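Local coordinates for protein V-type ATP synthase alpha chain (Nanoarchaeum equitans Kin4-M, PDB 5BN3) that belongs to the alpha/beta subunit family of rotary V-type ATP synthases, joining an N-terminal beta-barrel domain to a P-loop nucleotide-binding domain that holds bound ADP, at residues E29-E34 against I45-D50; G16-F21 against G33-I38; I5-P10 against N52-G57; M289-R294 against A326-E331; L83-K88 against G102-T107. All blocks are in the same frame, centred on the assembly; numbering follows the deposited sequence.

Contact 1 of 5, residues E29-E34 against I45-D50; sequences EKLIGE and IQVYED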
# COMPACT_ATOMS: atom_id res chain seq x y z
N GLU A 29 32.50 27.06 18.32
CA GLU A 29 32.67 25.97 19.28
C GLU A 29 33.40 24.78 18.65
O GLU A 29 33.68 23.79 19.33
CB GLU A 29 31.32 25.53 19.86
CG GLU A 29 30.69 26.56 20.79
CD GLU A 29 29.73 25.93 21.78
OE1 GLU A 29 29.58 24.69 21.76
OE2 GLU A 29 29.13 26.68 22.58
N LYS A 30 33.69 24.89 17.36
CA LYS A 30 34.50 23.90 16.64
C LYS A 30 33.96 22.48 16.74
O LYS A 30 34.63 21.59 17.27
CB LYS A 30 35.95 23.95 17.13
CG LYS A 30 36.65 25.28 16.87
CD LYS A 30 38.08 25.23 17.40
CE LYS A 30 39.00 26.16 16.62
NZ LYS A 30 40.43 25.85 16.89
N LEU A 31 32.75 22.27 16.23
CA LEU A 31 32.14 20.95 16.23
C LEU A 31 32.75 20.11 15.10
O LEU A 31 32.98 20.62 14.00
CB LEU A 31 30.63 21.06 16.05
CG LEU A 31 29.94 22.06 16.99
CD1 LEU A 31 28.46 22.18 16.68
CD2 LEU A 31 30.14 21.65 18.44
N ILE A 32 33.01 18.84 15.38
CA ILE A 32 33.58 17.95 14.38
C ILE A 32 32.59 17.69 13.25
O ILE A 32 31.44 17.31 13.49
CB ILE A 32 34.01 16.60 14.99
CG1 ILE A 32 34.96 16.81 16.17
CG2 ILE A 32 34.67 15.72 13.93
CD1 ILE A 32 36.26 17.51 15.81
N GLY A 33 33.03 17.92 12.02
CA GLY A 33 32.22 17.67 10.85
C GLY A 33 33.05 17.02 9.76
O GLY A 33 34.27 16.96 9.86
N GLU A 34 32.38 16.54 8.71
CA GLU A 34 33.07 15.92 7.59
C GLU A 34 32.42 16.35 6.28
O GLU A 34 31.20 16.26 6.12
CB GLU A 34 33.03 14.39 7.73
CG GLU A 34 33.84 13.64 6.68
CD GLU A 34 33.73 12.13 6.84
OE1 GLU A 34 32.85 11.67 7.61
OE2 GLU A 34 34.52 11.40 6.21
N ILE A 45 28.41 19.50 4.57
CA ILE A 45 29.09 18.95 5.73
C ILE A 45 28.12 18.26 6.67
O ILE A 45 27.12 18.86 7.09
CB ILE A 45 29.80 20.08 6.50
CG1 ILE A 45 30.84 20.76 5.61
CG2 ILE A 45 30.44 19.55 7.77
CD1 ILE A 45 31.14 22.19 6.00
N GLN A 46 28.39 17.00 7.00
CA GLN A 46 27.62 16.35 8.06
C GLN A 46 28.33 16.53 9.40
O GLN A 46 29.52 16.23 9.54
CB GLN A 46 27.31 14.87 7.74
CG GLN A 46 28.49 13.91 7.74
CD GLN A 46 28.07 12.51 7.32
OE1 GLN A 46 27.21 12.34 6.46
NE2 GLN A 46 28.68 11.50 7.95
N VAL A 47 27.59 17.06 10.36
CA VAL A 47 28.15 17.43 11.66
C VAL A 47 27.88 16.32 12.68
O VAL A 47 26.75 15.84 12.80
CB VAL A 47 27.55 18.76 12.15
CG1 VAL A 47 28.17 19.17 13.47
CG2 VAL A 47 27.76 19.83 11.11
N TYR A 48 28.92 15.93 13.40
CA TYR A 48 28.83 14.83 14.36
C TYR A 48 28.49 15.33 15.77
O TYR A 48 28.80 14.68 16.76
CB TYR A 48 30.12 14.02 14.37
CG TYR A 48 30.41 13.38 13.04
CD1 TYR A 48 29.77 12.21 12.66
CD2 TYR A 48 31.30 13.95 12.15
CE1 TYR A 48 30.02 11.62 11.44
CE2 TYR A 48 31.56 13.38 10.92
CZ TYR A 48 30.91 12.21 10.57
OH TYR A 48 31.17 11.63 9.36
N GLU A 49 27.84 16.49 15.82
CA GLU A 49 27.37 17.05 17.08
C GLU A 49 26.08 17.81 16.83
O GLU A 49 25.70 18.03 15.68
CB GLU A 49 28.44 17.97 17.69
CG GLU A 49 29.12 17.38 18.92
CD GLU A 49 30.64 17.48 18.86
OE1 GLU A 49 31.17 17.92 17.83
OE2 GLU A 49 31.29 17.10 19.86
N ASP A 50 25.39 18.19 17.90
CA ASP A 50 24.13 18.92 17.75
C ASP A 50 24.37 20.29 17.14
O ASP A 50 25.32 20.99 17.51
CB ASP A 50 23.41 19.05 19.10
CG ASP A 50 22.04 19.69 18.96
OD1 ASP A 50 21.42 19.56 17.88
OD2 ASP A 50 21.59 20.31 19.94
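Gly33 and Val47 face each other as an antiparallel non-hydrogen-bonded pair, and beside them Glu34 and Gln46 form a hydrogen-bonded one, with Glu34 N to Gln46 O and Gln46 N to Glu34 O both at 3.0 Å. In a CA-H...O contact, Gly33 CA also approaches Gln46 O at 3.3 Å. Tyr48 N gives a nearly straight bond (167°) to Ile32 O at 2.9 Å. On the other strand, Ile32 N turns to a side chain instead and meets Glu49 OE1 at 3.2 Å, close to the direction of its C-O bond. The other oxygen, Glu49 OE2, belongs to a salt bridge with Arg85, so this carboxylate is held from two directions.

A polar cluster occupies the face carrying Glu34 and Gln46. Glu34 sends its CG away from its own backbone N (chi1 -174°) and runs on extended across the edge of the Tyr48 ring, with the carboxylate plane 40° from that of the ring. Tyr48 OH donates to Glu34 OE1; the modelled separation is very short and its exact value doubtful. The phenol oxygen also accepts from Gln46 NE2 at 2.9 Å, which bonds to Glu295 as well, while Glu34 OE2 pairs with Arg185, a chain of links that should fix the rotation of each buried group.

On the face of Val47, Leu31 CB packs on Val47 CG1 at 4.0 Å and Leu31 CD2 lies against Glu49 CB; Ile32 CG2 also touches Tyr48 CD2. These strand ends belong to the beta hairpin of strands 31-39 and 42-47, within the N-terminal beta-barrel domain of the alpha/beta subunit family.

Contact 2 of 5, residues G16-F21 against G33-I38; sequences GKFSIF and GEVIGI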
# COMPACT_ATOMS: atom_id res chain seq x y z
N GLY A 16 33.48 28.36 0.80
CA GLY A 16 34.91 28.38 1.03
C GLY A 16 35.67 27.36 0.20
O GLY A 16 35.19 26.91 -0.84
N LYS A 17 36.87 27.01 0.66
CA LYS A 17 37.69 26.02 -0.02
C LYS A 17 37.81 24.75 0.83
O LYS A 17 38.30 24.80 1.96
CB LYS A 17 39.07 26.58 -0.32
N PHE A 18 37.37 23.63 0.28
CA PHE A 18 37.38 22.37 1.02
C PHE A 18 37.79 21.19 0.14
O PHE A 18 37.84 21.31 -1.08
CB PHE A 18 35.99 22.10 1.61
CG PHE A 18 35.52 23.16 2.57
CD1 PHE A 18 35.84 23.08 3.92
CD2 PHE A 18 34.74 24.22 2.13
CE1 PHE A 18 35.40 24.05 4.80
CE2 PHE A 18 34.29 25.19 3.01
CZ PHE A 18 34.63 25.10 4.35
N SER A 19 38.08 20.07 0.78
CA SER A 19 38.33 18.82 0.06
C SER A 19 37.29 17.80 0.48
O SER A 19 36.82 17.80 1.62
CB SER A 19 39.73 18.30 0.35
OG SER A 19 40.72 19.15 -0.21
N ILE A 20 36.91 16.92 -0.45
CA ILE A 20 35.93 15.88 -0.17
C ILE A 20 36.45 14.96 0.94
O ILE A 20 37.63 14.57 0.94
CB ILE A 20 35.55 15.10 -1.46
CG1 ILE A 20 34.29 14.26 -1.26
CG2 ILE A 20 36.70 14.25 -1.95
CD1 ILE A 20 33.02 15.06 -1.43
N PHE A 21 35.59 14.66 1.91
CA PHE A 21 35.93 13.81 3.06
C PHE A 21 36.96 14.41 4.01
O PHE A 21 37.53 13.71 4.85
CB PHE A 21 36.32 12.40 2.61
CG PHE A 21 35.24 11.70 1.85
CD1 PHE A 21 34.06 11.32 2.48
CD2 PHE A 21 35.39 11.42 0.50
CE1 PHE A 21 33.06 10.67 1.78
CE2 PHE A 21 34.39 10.78 -0.21
CZ PHE A 21 33.22 10.40 0.44
N GLY A 33 33.03 17.92 12.02
CA GLY A 33 32.22 17.67 10.85
C GLY A 33 33.05 17.02 9.76
O GLY A 33 34.27 16.96 9.86
N GLU A 34 32.38 16.54 8.71
CA GLU A 34 33.07 15.92 7.59
C GLU A 34 32.42 16.35 6.28
O GLU A 34 31.20 16.26 6.12
CB GLU A 34 33.03 14.39 7.73
CG GLU A 34 33.84 13.64 6.68
CD GLU A 34 33.73 12.13 6.84
OE1 GLU A 34 32.85 11.67 7.61
OE2 GLU A 34 34.52 11.40 6.21
N VAL A 35 33.24 16.84 5.34
CA VAL A 35 32.73 17.23 4.03
C VAL A 35 32.32 15.99 3.24
O VAL A 35 33.12 15.08 3.03
CB VAL A 35 33.78 18.02 3.23
CG1 VAL A 35 33.23 18.41 1.87
CG2 VAL A 35 34.19 19.27 4.00
N ILE A 36 31.06 15.95 2.80
CA ILE A 36 30.54 14.78 2.09
C ILE A 36 30.19 15.11 0.64
O ILE A 36 29.92 14.21 -0.16
CB ILE A 36 29.29 14.22 2.79
CG1 ILE A 36 28.18 15.28 2.85
CG2 ILE A 36 29.63 13.73 4.19
CD1 ILE A 36 26.91 14.81 3.51
N GLY A 37 30.19 16.40 0.32
CA GLY A 37 29.87 16.85 -1.02
C GLY A 37 30.41 18.24 -1.29
O GLY A 37 30.55 19.05 -0.38
N ILE A 38 30.74 18.51 -2.55
CA ILE A 38 31.21 19.83 -2.95
C ILE A 38 30.53 20.28 -4.24
O ILE A 38 30.48 19.53 -5.22
CB ILE A 38 32.75 19.86 -3.12
CG1 ILE A 38 33.44 19.80 -1.76
CG2 ILE A 38 33.19 21.12 -3.86
CD1 ILE A 38 34.95 19.75 -1.83
O HOH W 1 36.92 11.41 6.12
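Val35 presses its branched side chain against the backbone of residues 18-21, where the loop between strands 11-15 and 23-26 folds over strand 31-39 of the N-terminal beta-barrel domain. Val35 CB rests 3.4 Å from Ser19 O, and CG2 reaches Phe18 CB at 4.1 Å, the two side chains set roughly perpendicular. Val35 also supplies the polar tie, since its carbonyl O accepts from Phe21 N at 2.7 Å. That bond is bent (135° at the hydrogen), with the donor tilted 32° from the carbonyl plane.

Phe21 directs its side chain generally away from the strand, yet the CD1 edge of the ring lies 3.8 Å from Glu34 OE2, with ring and carboxylate planes steeply inclined. A water joins the same two residues through Phe21 O and Glu34 OE2, although its modelled distance to the carboxylate is doubtfully short. Arg185 also pairs with that carboxylate oxygen, and Tyr48 OH meets the other, OE1.

Ile20 starts out away from the strand, but CG1 lies opposite the backbone N (chi1 -165°) and the bend at chi2 brings the tip back. Further along strand 31-39, Ile38 pairs in an antiparallel ladder with a strand of the neighbouring NEQ263 chain, while its CD1 touches Phe18 O at 3.4 Å. Close by, Ile20 CD1 sits 3.5 Å from Ile36 O.

Contact 3 of 5, residues I5-P10 against N52-G57; sequences ISINGP and NGLKVG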
# COMPACT_ATOMS: atom_id res chain seq x y z
N ILE A 5 26.60 29.01 5.49
CA ILE A 5 25.54 29.75 4.81
C ILE A 5 24.18 29.10 5.04
O ILE A 5 23.14 29.68 4.70
CB ILE A 5 25.80 29.89 3.29
CG1 ILE A 5 25.62 28.55 2.58
CG2 ILE A 5 27.19 30.47 3.03
CD1 ILE A 5 25.60 28.67 1.07
N SER A 6 24.19 27.91 5.63
CA SER A 6 22.95 27.20 5.94
C SER A 6 23.13 26.13 7.01
O SER A 6 24.17 25.47 7.07
CB SER A 6 22.38 26.55 4.68
OG SER A 6 21.09 26.03 4.91
N ILE A 7 22.11 25.96 7.85
CA ILE A 7 22.08 24.88 8.83
C ILE A 7 20.74 24.16 8.74
O ILE A 7 19.69 24.76 8.95
CB ILE A 7 22.30 25.40 10.26
CG1 ILE A 7 23.59 26.22 10.34
CG2 ILE A 7 22.36 24.25 11.24
CD1 ILE A 7 23.46 27.47 11.16
N ASN A 8 20.79 22.87 8.42
CA ASN A 8 19.59 22.06 8.26
C ASN A 8 19.79 20.72 8.96
O ASN A 8 20.30 19.77 8.36
CB ASN A 8 19.29 21.85 6.78
CG ASN A 8 17.98 21.12 6.53
OD1 ASN A 8 17.19 20.90 7.45
ND2 ASN A 8 17.74 20.76 5.27
N GLY A 9 19.39 20.64 10.22
CA GLY A 9 19.65 19.47 11.03
C GLY A 9 21.14 19.20 11.13
O GLY A 9 21.91 20.11 11.41
N PRO A 10 21.54 17.95 10.87
CA PRO A 10 22.94 17.52 10.94
C PRO A 10 23.73 17.99 9.72
O PRO A 10 24.94 17.74 9.66
CB PRO A 10 22.83 16.00 10.93
CG PRO A 10 21.60 15.74 10.12
CD PRO A 10 20.65 16.84 10.48
N ASN A 52 21.90 22.74 16.89
CA ASN A 52 21.00 23.76 17.40
C ASN A 52 21.81 24.92 17.99
O ASN A 52 22.76 24.70 18.74
CB ASN A 52 20.06 23.18 18.46
CG ASN A 52 18.84 24.06 18.71
OD1 ASN A 52 18.26 24.61 17.77
ND2 ASN A 52 18.45 24.19 19.97
N GLY A 53 21.44 26.14 17.64
CA GLY A 53 22.14 27.31 18.15
C GLY A 53 23.25 27.79 17.23
O GLY A 53 23.83 28.84 17.46
N LEU A 54 23.55 27.01 16.19
CA LEU A 54 24.54 27.43 15.20
C LEU A 54 24.03 28.64 14.43
O LEU A 54 22.83 28.84 14.30
CB LEU A 54 24.90 26.29 14.24
CG LEU A 54 25.88 25.22 14.71
CD1 LEU A 54 26.17 24.23 13.59
CD2 LEU A 54 27.17 25.86 15.19
N LYS A 55 24.96 29.45 13.92
CA LYS A 55 24.61 30.72 13.29
C LYS A 55 25.19 30.81 11.88
O LYS A 55 26.31 30.36 11.63
CB LYS A 55 25.15 31.88 14.12
CG LYS A 55 24.15 32.98 14.41
CD LYS A 55 24.87 34.22 14.96
CE LYS A 55 25.91 33.84 16.01
NZ LYS A 55 26.78 34.98 16.38
N VAL A 56 24.42 31.40 10.96
CA VAL A 56 24.90 31.63 9.59
C VAL A 56 26.14 32.53 9.61
O VAL A 56 27.01 32.44 8.74
CB VAL A 56 23.77 32.23 8.70
CG1 VAL A 56 24.31 32.75 7.38
CG2 VAL A 56 22.69 31.19 8.45
N GLY A 57 26.25 33.37 10.64
CA GLY A 57 27.45 34.17 10.81
C GLY A 57 28.54 33.49 11.62
O GLY A 57 28.93 33.98 12.67
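Ile7 sets its CD1 methyl on one face of the flat peptide group joining Leu54 to Lys55, above the C=O bond of Leu54. The flat groups of this contact are peptides rather than rings. The methyl carbon lies 3.5 Å from both Leu54 C and Leu54 O, and 3.7 Å from Lys55 N, so it spans the amide from above instead of meeting it at an edge. A second peptide, between Ile5 and Ser6, is approached in a similar way from the other segment: Val56 CG2 stands over the carbonyl oxygen, 4.1 Å from Ile5 O. Its sister branch, Val56 CG1, comes as close to Ile5 CA.

The side chains meet where Ile7 and Leu54 cross at about a right angle, with Ile7 CD1 3.6 Å from Leu54 CB. Ile7 places CG1 beside its own backbone N, opposite the carbonyl carbon (chi1 -54°), which carries the ethyl branch across to the loop.

Strand 3-8 is one of the two outermost strands of the barrel sheet within this chain, and residues 52-57 belong to the loop leading to strand 60-61. Ser6 and Ile7 continue the sheet in an antiparallel ladder with the NEQ263 chain, and Val56 packs on Glu36 of that chain, so the contact lies at the subunit interface. Polar links of this region run elsewhere, as with Ser6 OG to Ala34 O of the NEQ263 chain. Between the two segments themselves, methyl groups laid on peptide faces imply cohesion by shape and burial of apolar surface, without directional bonding.

Contact 4 of 5, residues M289-R294 against A326-E331; sequences MPIAAR and AEALRE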
# COMPACT_ATOMS: atom_id res chain seq x y z
N MET A 289 22.23 10.45 21.02
CA MET A 289 23.51 11.09 20.69
C MET A 289 23.44 11.49 19.21
O MET A 289 22.51 11.06 18.52
CB MET A 289 24.67 10.13 21.01
CG MET A 289 25.06 10.15 22.50
SD MET A 289 26.08 8.77 23.08
CE MET A 289 27.70 9.23 22.45
N PRO A 290 24.37 12.34 18.72
CA PRO A 290 24.23 12.85 17.35
C PRO A 290 24.04 11.75 16.29
O PRO A 290 24.78 10.77 16.29
CB PRO A 290 25.55 13.59 17.12
CG PRO A 290 25.97 14.02 18.48
CD PRO A 290 25.56 12.91 19.39
N ILE A 291 23.05 11.94 15.42
CA ILE A 291 22.65 10.91 14.46
C ILE A 291 23.76 10.52 13.48
O ILE A 291 23.93 9.34 13.16
CB ILE A 291 21.33 11.29 13.72
CG1 ILE A 291 20.75 10.09 12.97
CG2 ILE A 291 21.53 12.49 12.79
CD1 ILE A 291 19.35 10.32 12.44
N ALA A 292 24.52 11.50 13.01
CA ALA A 292 25.58 11.25 12.04
C ALA A 292 26.72 10.42 12.62
O ALA A 292 27.46 9.76 11.89
CB ALA A 292 26.10 12.55 11.47
N ALA A 293 26.87 10.46 13.94
CA ALA A 293 27.92 9.71 14.61
C ALA A 293 27.63 8.21 14.63
O ALA A 293 28.50 7.41 14.98
CB ALA A 293 28.13 10.23 16.01
N ARG A 294 26.40 7.83 14.27
CA ARG A 294 26.06 6.42 14.12
C ARG A 294 26.84 5.80 12.97
O ARG A 294 27.32 4.68 13.07
CB ARG A 294 24.56 6.25 13.85
CG ARG A 294 23.65 6.63 15.00
CD ARG A 294 22.20 6.37 14.64
NE ARG A 294 21.29 7.01 15.58
CZ ARG A 294 19.98 7.09 15.42
NH1 ARG A 294 19.41 6.57 14.34
NH2 ARG A 294 19.23 7.69 16.33
N ALA A 326 21.16 3.08 9.07
CA ALA A 326 20.35 3.31 7.88
C ALA A 326 19.48 4.56 8.03
O ALA A 326 19.30 5.31 7.07
CB ALA A 326 19.50 2.10 7.58
N GLU A 327 18.95 4.78 9.23
CA GLU A 327 18.15 5.98 9.50
C GLU A 327 19.00 7.24 9.35
O GLU A 327 18.53 8.26 8.85
CB GLU A 327 17.55 5.94 10.90
CG GLU A 327 16.77 7.20 11.26
CD GLU A 327 16.46 7.32 12.74
OE1 GLU A 327 16.78 6.38 13.50
OE2 GLU A 327 15.89 8.36 13.15
N ALA A 328 20.25 7.16 9.78
CA ALA A 328 21.17 8.29 9.67
C ALA A 328 21.42 8.62 8.20
O ALA A 328 21.40 9.78 7.81
CB ALA A 328 22.47 7.99 10.38
N LEU A 329 21.65 7.58 7.39
CA LEU A 329 21.85 7.75 5.95
C LEU A 329 20.64 8.40 5.29
O LEU A 329 20.77 9.28 4.45
CB LEU A 329 22.13 6.40 5.29
CG LEU A 329 23.46 5.73 5.62
CD1 LEU A 329 23.55 4.36 4.96
CD2 LEU A 329 24.59 6.61 5.16
N ARG A 330 19.46 7.93 5.68
CA ARG A 330 18.20 8.46 5.16
C ARG A 330 18.02 9.93 5.54
O ARG A 330 17.57 10.73 4.72
CB ARG A 330 17.03 7.63 5.70
CG ARG A 330 15.65 8.09 5.25
CD ARG A 330 14.62 7.74 6.32
NE ARG A 330 13.84 6.55 6.02
CZ ARG A 330 13.26 5.78 6.95
NH1 ARG A 330 13.40 6.07 8.24
NH2 ARG A 330 12.56 4.72 6.59
N GLU A 331 18.36 10.27 6.77
CA GLU A 331 18.24 11.65 7.24
C GLU A 331 19.19 12.60 6.51
O GLU A 331 18.78 13.68 6.09
CB GLU A 331 18.46 11.72 8.76
CG GLU A 331 18.74 13.13 9.30
CD GLU A 331 17.51 14.03 9.36
OE1 GLU A 331 16.55 13.82 8.59
OE2 GLU A 331 17.51 14.96 10.20
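Arg294 of helix 293-309 reaches toward helix 322-335, beginning with its CB 4.4 Å from the methyl CB of Ala328. The chain then runs extended from CG to NE, with CG beside the backbone N and opposite the carbonyl carbon (chi1 -67°), which carries the guanidinium along the flank of Ile291. There Ile291 CG1 lies over the centre of one guanidinium face, 3.9 Å above the plane. At the tip, NH1 forms a salt bridge with Glu327 OE1 at 2.8 Å (160° at the hydrogen). The carboxylate oxygen lies in the guanidinium plane, at its edge, but the arginine arrives from above the carboxylate plane, the two planes being 66° apart. NH1 has a second acceptor in Arg324 O, and NH2 binds Ser287 O, so the buried charged end is fixed at several points.

Both helices belong to the P-loop nucleotide-binding domain. Helix 293-309 forms the connection of a beta-alpha-beta crossover between parallel strands 280-285 and 314-320, which lie on either side of strand 244-250, and helix 322-335 follows the second of these strands.

Glu327 keeps an extended chain, and its OE2 turns to Thr257 OG1 of the neighbouring NEQ263 chain, placing the pair beside a subunit interface. Ile291 itself packs on the second helix: its CG1 is 3.8 Å from Ala328 CB, and that small methyl fits 3.4 Å from Ile291 O. Ile291 CD1 extends on to Glu331 CB at 4.0 Å, one side chain lying crosswise to the other, while the Glu331 carboxylate pairs with Arg335.

Contact 5 of 5, residues L83-K88 against G102-T107; sequences LGRPLK and GIDLPT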
# COMPACT_ATOMS: atom_id res chain seq x y z
N LEU A 83 32.88 8.71 17.77
CA LEU A 83 34.05 9.35 17.19
C LEU A 83 35.35 8.88 17.84
O LEU A 83 36.43 9.37 17.52
CB LEU A 83 33.93 10.88 17.29
CG LEU A 83 32.87 11.55 16.42
CD1 LEU A 83 32.82 13.05 16.67
CD2 LEU A 83 33.15 11.27 14.96
N GLY A 84 35.24 7.91 18.75
CA GLY A 84 36.42 7.36 19.41
C GLY A 84 36.86 8.16 20.63
O GLY A 84 38.01 8.06 21.06
N ARG A 85 35.94 8.94 21.18
CA ARG A 85 36.23 9.72 22.38
C ARG A 85 35.89 8.91 23.63
O ARG A 85 34.79 8.37 23.74
CB ARG A 85 35.48 11.05 22.36
CG ARG A 85 35.82 11.92 21.15
CD ARG A 85 35.06 13.24 21.14
NE ARG A 85 33.65 13.07 20.82
CZ ARG A 85 32.79 14.07 20.65
NH1 ARG A 85 33.19 15.33 20.78
NH2 ARG A 85 31.52 13.82 20.36
N PRO A 86 36.85 8.81 24.56
CA PRO A 86 36.67 7.97 25.76
C PRO A 86 35.67 8.58 26.73
O PRO A 86 35.88 9.69 27.22
CB PRO A 86 38.07 7.95 26.38
CG PRO A 86 38.71 9.22 25.92
CD PRO A 86 38.15 9.49 24.55
N LEU A 87 34.60 7.85 27.02
CA LEU A 87 33.51 8.35 27.85
C LEU A 87 33.89 8.48 29.33
O LEU A 87 33.32 9.29 30.06
CB LEU A 87 32.27 7.48 27.69
CG LEU A 87 31.62 7.53 26.31
CD1 LEU A 87 30.44 6.59 26.21
CD2 LEU A 87 31.19 8.94 26.00
N LYS A 88 34.85 7.67 29.77
CA LYS A 88 35.33 7.73 31.14
C LYS A 88 36.07 9.04 31.37
O LYS A 88 35.88 9.70 32.39
CB LYS A 88 36.25 6.54 31.44
CG LYS A 88 36.91 6.57 32.81
CD LYS A 88 37.69 5.29 33.08
CE LYS A 88 38.46 5.37 34.39
NZ LYS A 88 39.55 6.38 34.34
N GLY A 102 30.99 19.48 21.65
CA GLY A 102 32.24 20.11 21.27
C GLY A 102 33.49 19.69 22.03
O GLY A 102 34.59 20.15 21.71
N ILE A 103 33.35 18.84 23.04
CA ILE A 103 34.52 18.37 23.79
C ILE A 103 35.42 17.51 22.90
O ILE A 103 34.93 16.63 22.19
CB ILE A 103 34.15 17.62 25.10
CG1 ILE A 103 35.40 17.34 25.94
CG2 ILE A 103 33.38 16.33 24.82
CD1 ILE A 103 35.12 16.80 27.32
N ASP A 104 36.72 17.77 22.93
CA ASP A 104 37.65 16.94 22.17
C ASP A 104 38.78 16.42 23.04
O ASP A 104 39.56 17.19 23.61
CB ASP A 104 38.21 17.69 20.96
CG ASP A 104 38.68 16.75 19.87
OD1 ASP A 104 38.06 15.68 19.70
OD2 ASP A 104 39.67 17.08 19.18
N LEU A 105 38.86 15.09 23.15
CA LEU A 105 39.90 14.42 23.92
C LEU A 105 40.58 13.38 23.03
O LEU A 105 39.97 12.88 22.08
CB LEU A 105 39.29 13.73 25.14
CG LEU A 105 38.56 14.58 26.18
CD1 LEU A 105 38.04 13.71 27.32
CD2 LEU A 105 39.48 15.66 26.72
N PRO A 106 41.84 13.05 23.34
CA PRO A 106 42.51 11.97 22.60
C PRO A 106 41.92 10.61 22.95
O PRO A 106 41.55 10.38 24.10
CB PRO A 106 43.96 12.06 23.07
CG PRO A 106 43.89 12.73 24.41
CD PRO A 106 42.74 13.69 24.32
N THR A 107 41.84 9.72 21.97
CA THR A 107 41.26 8.39 22.15
C THR A 107 42.03 7.54 23.15
O THR A 107 41.44 6.98 24.08
CB THR A 107 41.20 7.63 20.80
OG1 THR A 107 40.36 8.34 19.89
CG2 THR A 107 40.66 6.22 21.00
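Arg85 NH1 and Ile103 O meet at 2.6 Å, one of two polar links between these segments. The donor lies in the plane of the Ile103 carbonyl, while the oxygen is tilted 22° out of the guanidinium plane and the bond is bent. The second link runs the other way: Thr107 OG1 donates to Gly84 O at 2.6 Å, approaching from above the carbonyl plane. Pro86 adds packing: its CD is 3.5 Å from Pro106 O and makes a looser apolar contact with Leu105 CB at 4.4 Å.

Arg85 CD lies 3.6 Å from Ile103 O, and the bend at chi3 (-72°) beyond it turns NE and the guanidinium so that NH1 reaches the same oxygen. Asp104 is of opposite charge, but its OD1 remains 5.0 Å from Arg85 NH1.

In the next shell, Asp81 makes a salt bridge to Arg85 NE and Glu49 another to NH1, so two acids would be expected to hold the guanidinium in position. Leu83 CD1 rests 3.9 Å above one of its faces, near the edge. Pro86 takes the N-cap position of helix 87-94.

Residues 102-107 follow that helix on the way to strand 114-118, and Leu105 lies against its Asp89, Ile90 and Lys93. On the other flank Thr107 packs on strands 68-71 and 79-80, which places the contact between a short helix and two short strands.

How the contacts relate
Contacts 1, 2 and 3 all lie in the N-terminal beta-barrel domain and reach its antiparallel sheet. Contacts 1 and 2 share Gly33 and Glu34 on strand 31-39, their centres about 12 Å apart, and along the chain both fall between the two segments of contact 3. Contact 5 comes next in sequence, about 14 Å from contact 1 between centres and tied to it by the Glu49-Arg85 salt bridge. Contact 4, in the nucleotide-binding domain, comes last, yet Ala292 packs on Tyr48 of contact 1 and Glu331 on Pro10 of contact 3. Contact 1 therefore lies where the barrel meets the nucleotide-binding domain; contacts 2, 3, 4 and 5 also touch the NEQ263 chain, which contact 1 does not.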